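Local coordinates for uncharacterized protein DR_0571 (Deinococcus radiodurans R1, PDB 3C4N) that is of unknown function but binds ADP and is probably an FAD-dependent oxidoreductase, at residues I39-A44 / F53-L58; A195-G200 / G226-A231; A235-V240 / T248-A253; Q242-H247 / P368-L373. All coordinates share one frame; numbering follows the deposited sequence.

Contact 1 (I39-A44 / F53-L58). With ADP (adenosine-5'-diphosphate), chain C.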
# COMPACT_ATOMS: atom_id res chain seq x y z
N ILE A 39 5.35 5.76 -15.75
CA ILE A 39 5.15 6.91 -14.91
C ILE A 39 5.53 6.68 -13.47
O ILE A 39 5.15 5.68 -12.88
CB ILE A 39 3.67 7.31 -14.91
CG1 ILE A 39 3.20 7.60 -16.34
CG2 ILE A 39 3.47 8.53 -14.04
CD1 ILE A 39 1.69 7.70 -16.43
N VAL A 40 6.30 7.59 -12.89
CA VAL A 40 6.66 7.44 -11.48
C VAL A 40 6.20 8.69 -10.72
O VAL A 40 6.54 9.82 -11.07
CB VAL A 40 8.20 7.21 -11.31
CG1 VAL A 40 8.59 7.27 -9.84
CG2 VAL A 40 8.58 5.86 -11.87
N VAL A 41 5.38 8.48 -9.70
CA VAL A 41 4.89 9.59 -8.90
C VAL A 41 5.57 9.55 -7.53
O VAL A 41 5.46 8.56 -6.80
CB VAL A 41 3.34 9.53 -8.71
CG1 VAL A 41 2.86 10.68 -7.82
CG2 VAL A 41 2.64 9.60 -10.05
N ILE A 42 6.28 10.63 -7.20
CA ILE A 42 6.99 10.76 -5.92
C ILE A 42 6.14 11.59 -4.98
O ILE A 42 5.87 12.76 -5.24
CB ILE A 42 8.36 11.46 -6.11
CG1 ILE A 42 9.18 10.71 -7.17
CG2 ILE A 42 9.10 11.54 -4.76
CD1 ILE A 42 10.46 11.41 -7.58
N GLY A 43 5.70 10.98 -3.88
CA GLY A 43 4.88 11.67 -2.91
C GLY A 43 3.44 11.17 -2.89
O GLY A 43 2.71 11.28 -3.88
N ALA A 44 3.02 10.62 -1.76
CA ALA A 44 1.66 10.12 -1.67
C ALA A 44 0.74 10.97 -0.81
O ALA A 44 -0.19 10.45 -0.19
CB ALA A 44 1.66 8.66 -1.18
N PHE A 53 -4.11 8.82 -8.89
CA PHE A 53 -5.45 8.31 -9.10
C PHE A 53 -5.96 8.71 -10.50
O PHE A 53 -6.39 7.86 -11.28
CB PHE A 53 -6.39 8.85 -8.03
CG PHE A 53 -7.83 8.57 -8.30
CD1 PHE A 53 -8.31 7.27 -8.33
CD2 PHE A 53 -8.71 9.62 -8.55
CE1 PHE A 53 -9.66 7.01 -8.60
CE2 PHE A 53 -10.06 9.38 -8.82
CZ PHE A 53 -10.54 8.07 -8.85
N TYR A 54 -5.88 10.00 -10.83
CA TYR A 54 -6.35 10.47 -12.12
C TYR A 54 -5.57 9.85 -13.28
O TYR A 54 -6.14 9.61 -14.35
CB TYR A 54 -6.28 12.00 -12.21
CG TYR A 54 -7.20 12.72 -11.26
CD1 TYR A 54 -8.57 12.43 -11.24
CD2 TYR A 54 -6.71 13.68 -10.38
CE1 TYR A 54 -9.43 13.09 -10.35
CE2 TYR A 54 -7.55 14.34 -9.50
CZ TYR A 54 -8.91 14.05 -9.48
OH TYR A 54 -9.73 14.72 -8.59
N LEU A 55 -4.29 9.59 -13.08
CA LEU A 55 -3.50 8.97 -14.13
C LEU A 55 -3.92 7.52 -14.35
O LEU A 55 -3.88 7.02 -15.47
CB LEU A 55 -2.01 9.04 -13.82
CG LEU A 55 -1.39 10.41 -14.11
CD1 LEU A 55 0.01 10.48 -13.50
CD2 LEU A 55 -1.35 10.64 -15.63
N ARG A 56 -4.34 6.84 -13.28
CA ARG A 56 -4.77 5.45 -13.41
C ARG A 56 -6.06 5.36 -14.21
O ARG A 56 -6.32 4.35 -14.86
CB ARG A 56 -4.99 4.79 -12.04
CG ARG A 56 -3.72 4.59 -11.20
CD ARG A 56 -2.64 3.87 -11.98
NE ARG A 56 -3.07 2.56 -12.46
CZ ARG A 56 -2.40 1.86 -13.37
NH1 ARG A 56 -1.28 2.33 -13.90
NH2 ARG A 56 -2.85 0.67 -13.76
N GLN A 57 -6.87 6.41 -14.15
CA GLN A 57 -8.12 6.39 -14.90
C GLN A 57 -7.96 6.98 -16.30
O GLN A 57 -8.67 6.58 -17.23
CB GLN A 57 -9.21 7.13 -14.13
CG GLN A 57 -9.57 6.42 -12.85
CD GLN A 57 -10.83 6.96 -12.23
OE1 GLN A 57 -11.01 8.17 -12.11
NE2 GLN A 57 -11.72 6.05 -11.81
N LEU A 58 -7.03 7.92 -16.45
CA LEU A 58 -6.78 8.54 -17.75
C LEU A 58 -5.88 7.68 -18.64
O LEU A 58 -6.09 7.60 -19.85
CB LEU A 58 -6.18 9.94 -17.55
CG LEU A 58 -7.18 10.99 -17.04
CD1 LEU A 58 -6.47 12.19 -16.44
CD2 LEU A 58 -8.08 11.41 -18.20
PB ADP C . 1.27 17.79 -0.61
O1B ADP C . 1.71 18.71 -1.66
O2B ADP C . 0.10 16.83 -1.14
O3B ADP C . 0.74 18.61 0.68
PA ADP C . 2.54 16.49 1.32
O1A ADP C . 3.54 17.34 1.98
O2A ADP C . 1.11 16.68 2.06
O3A ADP C . 2.44 16.83 -0.25
O5' ADP C . 2.96 14.95 1.22
C5' ADP C . 3.68 14.78 0.04
C4' ADP C . 4.52 13.54 0.10
O4' ADP C . 5.83 13.33 -0.51
C3' ADP C . 4.71 13.55 1.58
O3' ADP C . 3.57 12.96 2.22
C2' ADP C . 6.01 12.79 1.82
O2' ADP C . 5.78 11.67 2.69
C1' ADP C . 6.47 12.39 0.39
N9 ADP C . 7.85 12.62 0.11
C8 ADP C . 8.54 13.80 0.41
N7 ADP C . 9.81 13.67 0.05
C5 ADP C . 9.98 12.45 -0.52
C6 ADP C . 11.04 11.78 -1.19
N6 ADP C . 12.17 12.50 -1.65
N1 ADP C . 10.85 10.52 -1.63
C2 ADP C . 9.69 9.89 -1.47
N3 ADP C . 8.67 10.46 -0.93
C4 ADP C . 8.72 11.78 -0.49
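Leu55 reaches from helix 46-58 toward strand 36-42 and meets it with one methyl, CD1. Ile39 answers with its branch methyl: Ile39 CG2 lies 4.0 Å from Leu55 CD1, the two side chains crossing at a slant. The torsions of Ile39 set this up. With CG2 trans to the backbone N and CG1 beside that nitrogen (chi1 -58°), the short branch faces the helix. Two residues on, Val41 presents CG2 to the same methyl at 4.4 Å from Leu55 CD1, a looser approach. Leu55 turns CG away from its own carbonyl carbon (chi1 -79°) and extends CD1 toward both partners. No hydrogen bond crosses between 39-44 and 53-58; the link is wholly apolar and buried. Ile229 of the neighbouring strand 227-230 adds to it by touching both Leu55 and Val41, and Leu398 of helix 379-398 packs on Ile39.

On the far side of the strand the residues serve the nucleotide. Ile42 directs CG2 at the adenine, 3.7 Å from ADP C2. At the strand's end the chain closes on the ribose, where Gly43 CA comes within 3.1 Å of ADP O4'. The bare CA of Gly43 lets the chain pass right against the sugar, and its phi is positive (110°). Ala44 N donates to Glu68 OE2, which ties the turn to an ADP-binding residue. Strand, tight glycine turn and helix, followed by strand 64-67, make the beta-alpha-beta unit of a Rossmann-type dinucleotide-binding fold, and Gly43 fits the first glycine of its GxGxxG signature.

Contact 2 (A195-G200 / G226-A231). With ADP (adenosine-5'-diphosphate), chain C.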
# COMPACT_ATOMS: atom_id res chain seq x y z
N ALA A 195 12.88 8.72 -2.46
CA ALA A 195 13.25 8.78 -3.85
C ALA A 195 14.26 9.90 -4.06
O ALA A 195 14.18 10.96 -3.42
CB ALA A 195 12.00 9.01 -4.71
N GLU A 196 15.22 9.65 -4.94
CA GLU A 196 16.28 10.59 -5.29
C GLU A 196 16.28 10.65 -6.81
O GLU A 196 16.35 9.61 -7.47
CB GLU A 196 17.62 10.07 -4.81
CG GLU A 196 18.80 10.92 -5.22
CD GLU A 196 20.11 10.18 -5.11
OE1 GLU A 196 20.28 9.42 -4.12
OE2 GLU A 196 20.98 10.35 -5.99
N LEU A 197 16.20 11.86 -7.37
CA LEU A 197 16.17 12.00 -8.82
C LEU A 197 17.55 11.87 -9.48
O LEU A 197 18.50 12.53 -9.09
CB LEU A 197 15.55 13.35 -9.21
CG LEU A 197 14.09 13.61 -8.86
CD1 LEU A 197 13.73 15.03 -9.28
CD2 LEU A 197 13.17 12.63 -9.55
N VAL A 198 17.63 11.00 -10.47
CA VAL A 198 18.88 10.82 -11.19
C VAL A 198 18.59 10.98 -12.68
O VAL A 198 17.45 10.82 -13.12
CB VAL A 198 19.50 9.41 -10.94
CG1 VAL A 198 19.90 9.26 -9.49
CG2 VAL A 198 18.52 8.31 -11.35
N PRO A 199 19.61 11.31 -13.46
CA PRO A 199 19.39 11.47 -14.90
C PRO A 199 18.76 10.23 -15.49
O PRO A 199 19.37 9.15 -15.49
CB PRO A 199 20.79 11.75 -15.43
CG PRO A 199 21.67 11.01 -14.46
CD PRO A 199 21.04 11.39 -13.14
N GLY A 200 17.52 10.37 -15.96
CA GLY A 200 16.82 9.24 -16.58
C GLY A 200 15.79 8.50 -15.73
O GLY A 200 14.76 8.04 -16.25
N GLY A 226 9.75 6.97 -17.82
CA GLY A 226 9.56 7.88 -18.95
C GLY A 226 9.05 9.22 -18.46
O GLY A 226 9.32 10.26 -19.07
N VAL A 227 8.29 9.20 -17.38
CA VAL A 227 7.74 10.42 -16.81
C VAL A 227 7.83 10.36 -15.29
O VAL A 227 7.49 9.35 -14.68
CB VAL A 227 6.25 10.62 -17.20
CG1 VAL A 227 5.77 11.98 -16.70
CG2 VAL A 227 6.07 10.53 -18.71
N ILE A 228 8.31 11.46 -14.70
CA ILE A 228 8.48 11.57 -13.25
C ILE A 228 7.74 12.80 -12.70
O ILE A 228 8.07 13.94 -13.04
CB ILE A 228 9.96 11.71 -12.87
CG1 ILE A 228 10.72 10.44 -13.27
CG2 ILE A 228 10.09 12.01 -11.38
CD1 ILE A 228 12.22 10.52 -13.06
N ILE A 229 6.75 12.54 -11.85
CA ILE A 229 5.98 13.60 -11.22
C ILE A 229 6.47 13.80 -9.79
O ILE A 229 6.38 12.89 -8.96
CB ILE A 229 4.48 13.25 -11.21
CG1 ILE A 229 3.98 13.10 -12.65
CG2 ILE A 229 3.69 14.31 -10.47
CD1 ILE A 229 2.54 12.72 -12.76
N VAL A 230 7.00 14.99 -9.53
CA VAL A 230 7.53 15.36 -8.22
C VAL A 230 6.45 16.01 -7.36
O VAL A 230 6.23 17.22 -7.42
CB VAL A 230 8.71 16.35 -8.36
CG1 VAL A 230 9.16 16.84 -7.01
CG2 VAL A 230 9.85 15.69 -9.09
N ALA A 231 5.79 15.18 -6.56
CA ALA A 231 4.72 15.61 -5.65
C ALA A 231 5.19 15.46 -4.21
O ALA A 231 4.45 14.97 -3.37
CB ALA A 231 3.49 14.75 -5.87
PB ADP C . 1.27 17.79 -0.61
O1B ADP C . 1.71 18.71 -1.66
O2B ADP C . 0.10 16.83 -1.14
O3B ADP C . 0.74 18.61 0.68
PA ADP C . 2.54 16.49 1.32
O1A ADP C . 3.54 17.34 1.98
O2A ADP C . 1.11 16.68 2.06
O3A ADP C . 2.44 16.83 -0.25
O5' ADP C . 2.96 14.95 1.22
C5' ADP C . 3.68 14.78 0.04
C4' ADP C . 4.52 13.54 0.10
O4' ADP C . 5.83 13.33 -0.51
C3' ADP C . 4.71 13.55 1.58
O3' ADP C . 3.57 12.96 2.22
C2' ADP C . 6.01 12.79 1.82
O2' ADP C . 5.78 11.67 2.69
C1' ADP C . 6.47 12.39 0.39
N9 ADP C . 7.85 12.62 0.11
C8 ADP C . 8.54 13.80 0.41
N7 ADP C . 9.81 13.67 0.05
C5 ADP C . 9.98 12.45 -0.52
C6 ADP C . 11.04 11.78 -1.19
N6 ADP C . 12.17 12.50 -1.65
N1 ADP C . 10.85 10.52 -1.63
C2 ADP C . 9.69 9.89 -1.47
N3 ADP C . 8.67 10.46 -0.93
C4 ADP C . 8.72 11.78 -0.49
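Leu197 extends from strand 194-198 across to Ile228 and Val230 of strand 227-230, in the Rossmann-type nucleotide-binding domain. The two strands are not paired with each other: at their closest, between Leu197 and Ile228, the CA atoms are 8.9 Å apart, and no hydrogen bond joins the segments.

Apolar contacts do the joining, and Leu197 supplies one methyl to each partner. Leu197 CD2 sits 3.6 Å from Ile228 CG2, where the two side chains run past one another in opposing directions. Its other methyl, Leu197 CD1, meets Val230 CG2 at 3.9 Å. Chi1 of -64° swings CG of the leucine beside its backbone N, and chi2 of 177° then spreads the methyls, CD2 to Ile228 and CD1 to Val230. Val230 offers the methyl that stands beside its backbone N, whereas Ile228 offers the one trans to its own. All three residues are buried. Ile42 of strand 36-42 touches both Leu197 and Ile228, while Val240 and Leu244 of helix 236-244 also pack on Leu197.

Toward the nucleotide, Ala231 at the other strand's end makes a van der Waals approach, its O 3.5 Å from ADP C5'. The polar contacts are at the base. Ala195 grips it with its backbone, donating N-H to the ring and receiving the exocyclic amine, so the adenine edge carrying N1 and N6 is read by one residue. Both bonds are nearly straight: ADP N6 donates to Ala195 O at 3.1 Å, and Ala195 N donates to ADP N1 at 2.8 Å and 174°.

Contact 3 (A235-V240 / T248-A253)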
# COMPACT_ATOMS: atom_id res chain seq x y z
N ALA A 235 9.00 19.68 -0.04
CA ALA A 235 10.32 19.13 -0.30
C ALA A 235 10.56 18.94 -1.80
O ALA A 235 11.63 18.50 -2.22
CB ALA A 235 10.50 17.79 0.44
N GLY A 236 9.57 19.29 -2.62
CA GLY A 236 9.70 19.14 -4.06
C GLY A 236 10.78 19.99 -4.69
O GLY A 236 11.57 19.49 -5.48
N PRO A 237 10.84 21.30 -4.37
CA PRO A 237 11.86 22.18 -4.94
C PRO A 237 13.30 21.71 -4.69
O PRO A 237 14.11 21.66 -5.61
CB PRO A 237 11.56 23.52 -4.28
CG PRO A 237 10.05 23.49 -4.21
CD PRO A 237 9.79 22.09 -3.70
N ALA A 238 13.62 21.36 -3.45
CA ALA A 238 14.96 20.89 -3.14
C ALA A 238 15.27 19.58 -3.84
O ALA A 238 16.37 19.38 -4.35
CB ALA A 238 15.14 20.74 -1.63
N LEU A 239 14.29 18.67 -3.84
CA LEU A 239 14.47 17.37 -4.48
C LEU A 239 15.11 17.52 -5.85
O LEU A 239 16.16 16.92 -6.12
CB LEU A 239 13.13 16.67 -4.64
CG LEU A 239 13.25 15.25 -5.19
CD1 LEU A 239 13.91 14.36 -4.14
CD2 LEU A 239 11.87 14.71 -5.53
N VAL A 240 14.48 18.32 -6.71
CA VAL A 240 14.96 18.55 -8.07
C VAL A 240 16.26 19.35 -8.13
O VAL A 240 17.03 19.23 -9.08
CB VAL A 240 13.91 19.28 -8.91
CG1 VAL A 240 12.62 18.48 -8.94
CG2 VAL A 240 13.68 20.66 -8.34
N THR A 248 14.59 26.74 -8.96
CA THR A 248 13.23 27.27 -9.00
C THR A 248 13.16 28.40 -7.98
O THR A 248 14.07 28.58 -7.16
CB THR A 248 12.14 26.20 -8.64
OG1 THR A 248 12.37 25.70 -7.32
CG2 THR A 248 12.17 25.05 -9.65
N ARG A 249 12.06 29.16 -8.01
CA ARG A 249 11.89 30.28 -7.09
C ARG A 249 10.93 29.92 -5.95
O ARG A 249 10.66 30.74 -5.08
CB ARG A 249 11.35 31.49 -7.86
CG ARG A 249 11.89 31.63 -9.28
CD ARG A 249 11.95 33.09 -9.75
NE ARG A 249 13.06 33.75 -9.07
CZ ARG A 249 14.16 34.19 -9.67
NH1 ARG A 249 14.33 34.07 -10.98
NH2 ARG A 249 15.13 34.70 -8.93
N HIS A 250 10.44 28.68 -5.95
CA HIS A 250 9.50 28.24 -4.92
C HIS A 250 10.06 28.28 -3.49
O HIS A 250 11.25 28.08 -3.26
CB HIS A 250 9.01 26.84 -5.25
CG HIS A 250 8.50 26.70 -6.64
ND1 HIS A 250 8.98 25.75 -7.51
CD2 HIS A 250 7.58 27.41 -7.33
CE1 HIS A 250 8.38 25.88 -8.68
NE2 HIS A 250 7.52 26.87 -8.59
N GLY A 251 9.17 28.55 -2.54
CA GLY A 251 9.60 28.62 -1.17
C GLY A 251 8.80 27.71 -0.27
O GLY A 251 7.93 26.97 -0.73
N ARG A 252 9.10 27.76 1.02
CA ARG A 252 8.42 26.92 1.98
C ARG A 252 8.15 27.67 3.27
O ARG A 252 8.92 28.54 3.67
CB ARG A 252 9.27 25.67 2.24
CG ARG A 252 10.74 25.95 2.54
CD ARG A 252 11.61 24.72 2.29
NE ARG A 252 11.55 23.71 3.35
CZ ARG A 252 12.19 23.80 4.51
NH1 ARG A 252 12.94 24.85 4.78
NH2 ARG A 252 12.09 22.82 5.39
N ALA A 253 7.04 27.35 3.92
CA ALA A 253 6.71 27.98 5.18
C ALA A 253 6.26 26.93 6.19
O ALA A 253 5.56 25.97 5.84
CB ALA A 253 5.62 29.02 4.98
O HOH W 1 14.40 24.13 -7.34
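Pro237, in the first turn of helix 236-244, packs against Thr248 and His250 as the chain leaves that helix, passes through a loop and enters strand 251-260. This helix-loop-strand passage joins the nucleotide-binding sheet, whose strand 227-230 precedes the helix, to the second mixed sheet of the protein.

The close-packed, apolar part is the pyrrolidine ring against His250. Pro237 CG touches His250 CB at 3.7 Å, and the two side chains meet at about a right angle. CB of His250 points toward the helix, and chi1 of -51° puts the imidazole opposite its own carbonyl carbon, where it passes the proline ring obliquely. Leu372 and Leu374 of strand 370-374 also touch His250 and continue the apolar side of the contact.

The side at Thr248 is more polar, bridged by water and partly exposed. Its hydroxyl stands between the backbone N and the carbonyl carbon (chi1 60°), and Thr248 OG1 makes a van der Waals touch with Pro237 CB at 3.8 Å. Direct polar bonding between 235-240 and 248-253 is absent; a water takes its place. None of the three touching residues is fully buried, so this is a contact of the protein surface. Farther along the strand, Arg252 makes a cation-pi interaction with Trp349. The water donates to Pro237 O at 3.0 Å and accepts from Thr248 OG1 at 2.6 Å.

Contact 4 (Q242-H247 / P368-L373)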
# COMPACT_ATOMS: atom_id res chain seq x y z
N GLN A 242 18.84 19.36 -5.64
CA GLN A 242 19.96 18.53 -5.26
C GLN A 242 20.12 17.30 -6.15
O GLN A 242 21.19 16.69 -6.19
CB GLN A 242 19.83 18.12 -3.79
CG GLN A 242 19.52 19.32 -2.86
CD GLN A 242 19.24 18.90 -1.41
OE1 GLN A 242 18.64 19.66 -0.64
NE2 GLN A 242 19.67 17.70 -1.04
N GLY A 243 19.07 16.96 -6.89
CA GLY A 243 19.13 15.79 -7.76
C GLY A 243 19.47 16.07 -9.21
O GLY A 243 20.19 15.29 -9.84
N LEU A 244 18.97 17.18 -9.74
CA LEU A 244 19.20 17.53 -11.14
C LEU A 244 19.70 18.96 -11.37
O LEU A 244 19.77 19.41 -12.52
CB LEU A 244 17.90 17.31 -11.94
CG LEU A 244 17.40 15.87 -12.07
CD1 LEU A 244 15.91 15.83 -12.42
CD2 LEU A 244 18.21 15.16 -13.13
N GLY A 245 20.04 19.68 -10.31
CA GLY A 245 20.52 21.04 -10.47
C GLY A 245 19.51 21.99 -11.08
O GLY A 245 19.87 23.02 -11.65
N LEU A 246 18.23 21.65 -10.96
CA LEU A 246 17.16 22.47 -11.50
C LEU A 246 16.69 23.51 -10.48
O LEU A 246 16.05 23.19 -9.47
CB LEU A 246 15.98 21.58 -11.90
CG LEU A 246 16.31 20.47 -12.91
CD1 LEU A 246 15.07 19.65 -13.20
CD2 LEU A 246 16.86 21.08 -14.18
N HIS A 247 17.02 24.77 -10.77
CA HIS A 247 16.67 25.89 -9.89
C HIS A 247 15.23 26.37 -10.07
O HIS A 247 14.70 26.39 -11.18
CB HIS A 247 17.61 27.06 -10.16
CG HIS A 247 19.06 26.69 -10.11
ND1 HIS A 247 19.66 26.18 -8.98
CD2 HIS A 247 20.03 26.75 -11.05
CE1 HIS A 247 20.93 25.94 -9.23
NE2 HIS A 247 21.18 26.28 -10.48
N PRO A 368 12.20 17.70 -19.91
CA PRO A 368 11.46 16.65 -20.61
C PRO A 368 11.03 15.51 -19.68
O PRO A 368 11.87 14.86 -19.06
CB PRO A 368 12.43 16.21 -21.69
CG PRO A 368 13.09 17.52 -22.07
CD PRO A 368 13.38 18.12 -20.70
N GLY A 369 9.72 15.29 -19.59
CA GLY A 369 9.19 14.23 -18.75
C GLY A 369 9.25 14.45 -17.25
O GLY A 369 8.83 13.58 -16.48
N LEU A 370 9.76 15.61 -16.83
CA LEU A 370 9.87 15.94 -15.42
C LEU A 370 8.90 17.05 -14.99
O LEU A 370 9.01 18.19 -15.45
CB LEU A 370 11.30 16.37 -15.09
CG LEU A 370 11.58 16.59 -13.60
CD1 LEU A 370 11.48 15.23 -12.89
CD2 LEU A 370 12.95 17.18 -13.40
N HIS A 371 7.97 16.71 -14.10
CA HIS A 371 6.98 17.67 -13.61
C HIS A 371 7.05 17.92 -12.12
O HIS A 371 7.25 16.99 -11.33
CB HIS A 371 5.56 17.21 -13.93
CG HIS A 371 5.31 17.02 -15.39
ND1 HIS A 371 5.56 15.84 -16.04
CD2 HIS A 371 4.90 17.89 -16.34
CE1 HIS A 371 5.31 15.98 -17.33
NE2 HIS A 371 4.91 17.22 -17.54
N LEU A 372 6.89 19.18 -11.73
CA LEU A 372 6.90 19.55 -10.32
C LEU A 372 5.48 19.99 -9.93
O LEU A 372 4.99 21.02 -10.39
CB LEU A 372 7.90 20.68 -10.07
CG LEU A 372 7.87 21.34 -8.69
CD1 LEU A 372 8.20 20.32 -7.60
CD2 LEU A 372 8.87 22.48 -8.66
N LEU A 373 4.83 19.18 -9.09
CA LEU A 373 3.47 19.42 -8.62
C LEU A 373 3.49 20.12 -7.27
O LEU A 373 4.08 19.62 -6.32
CB LEU A 373 2.73 18.09 -8.48
CG LEU A 373 1.26 18.04 -8.03
CD1 LEU A 373 0.44 19.00 -8.87
CD2 LEU A 373 0.72 16.62 -8.16
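The C-terminal end of helix 236-244 and the turn after it rest on strand 370-374, which pairs in parallel with strand 227-230 in the nucleotide-binding sheet of this Rossmann-type domain. Three leucines make the contact. Leu244, in the helix's last turn, and Leu246, just past it, both point at Leu370, and each meets it tip to tip through a single methyl.

One methyl, Leu370 CD2, therefore serves two partners. Chi1 of -173° carries CG of Leu370 toward the helix end and chi2 of 67° puts CD2 foremost, whereas Leu244 and Leu246 both hold CG beside their nitrogens. Gly245 lies between the two helix-side leucines and is the first residue to leave helical geometry. Its positive phi of 63° turns the chain at the helix end, and Leu246 N then bonds back to Val240 O.

The segments share no hydrogen bond, and the area they bury is small, with only Leu370 of the three fully buried. Neighbours extend the apolar patch: Ile228 touches Leu370 from the adjacent strand, and Leu366 of strand 362-367 packs on Leu246. Ahead of the strand, Gly369 also has positive phi, and its N is hydrogen-bonded to Glu365 OE2. Packing at the shared methyl is tight, with Leu370 CD2 only 3.4 Å from Leu244 CD1 and 3.3 Å from Leu246 CD1, both short for two methyl carbons.

Overall arrangement
Along the chain, contact 1 closes before contact 2 opens, and contact 2 before contact 3; contacts 3 and 4 interleave, sharing helix 236-244. Contacts 1, 2 and 4 reach one mixed sheet, in which strand 227-230 runs parallel between 36-42 and 370-374. Backbone bonds probably link these strands, as from Val40 N to Val227 O and from Val230 N to His371 O. Centres of contacts 2 and 4 are about 7 Å apart, those of 1 and 3 about 20 Å. Contacts 1 and 2 both touch ADP, so the sheet's strand ends supply part of the nucleotide pocket, while contact 3 leads from helix 236-244 into the second sheet.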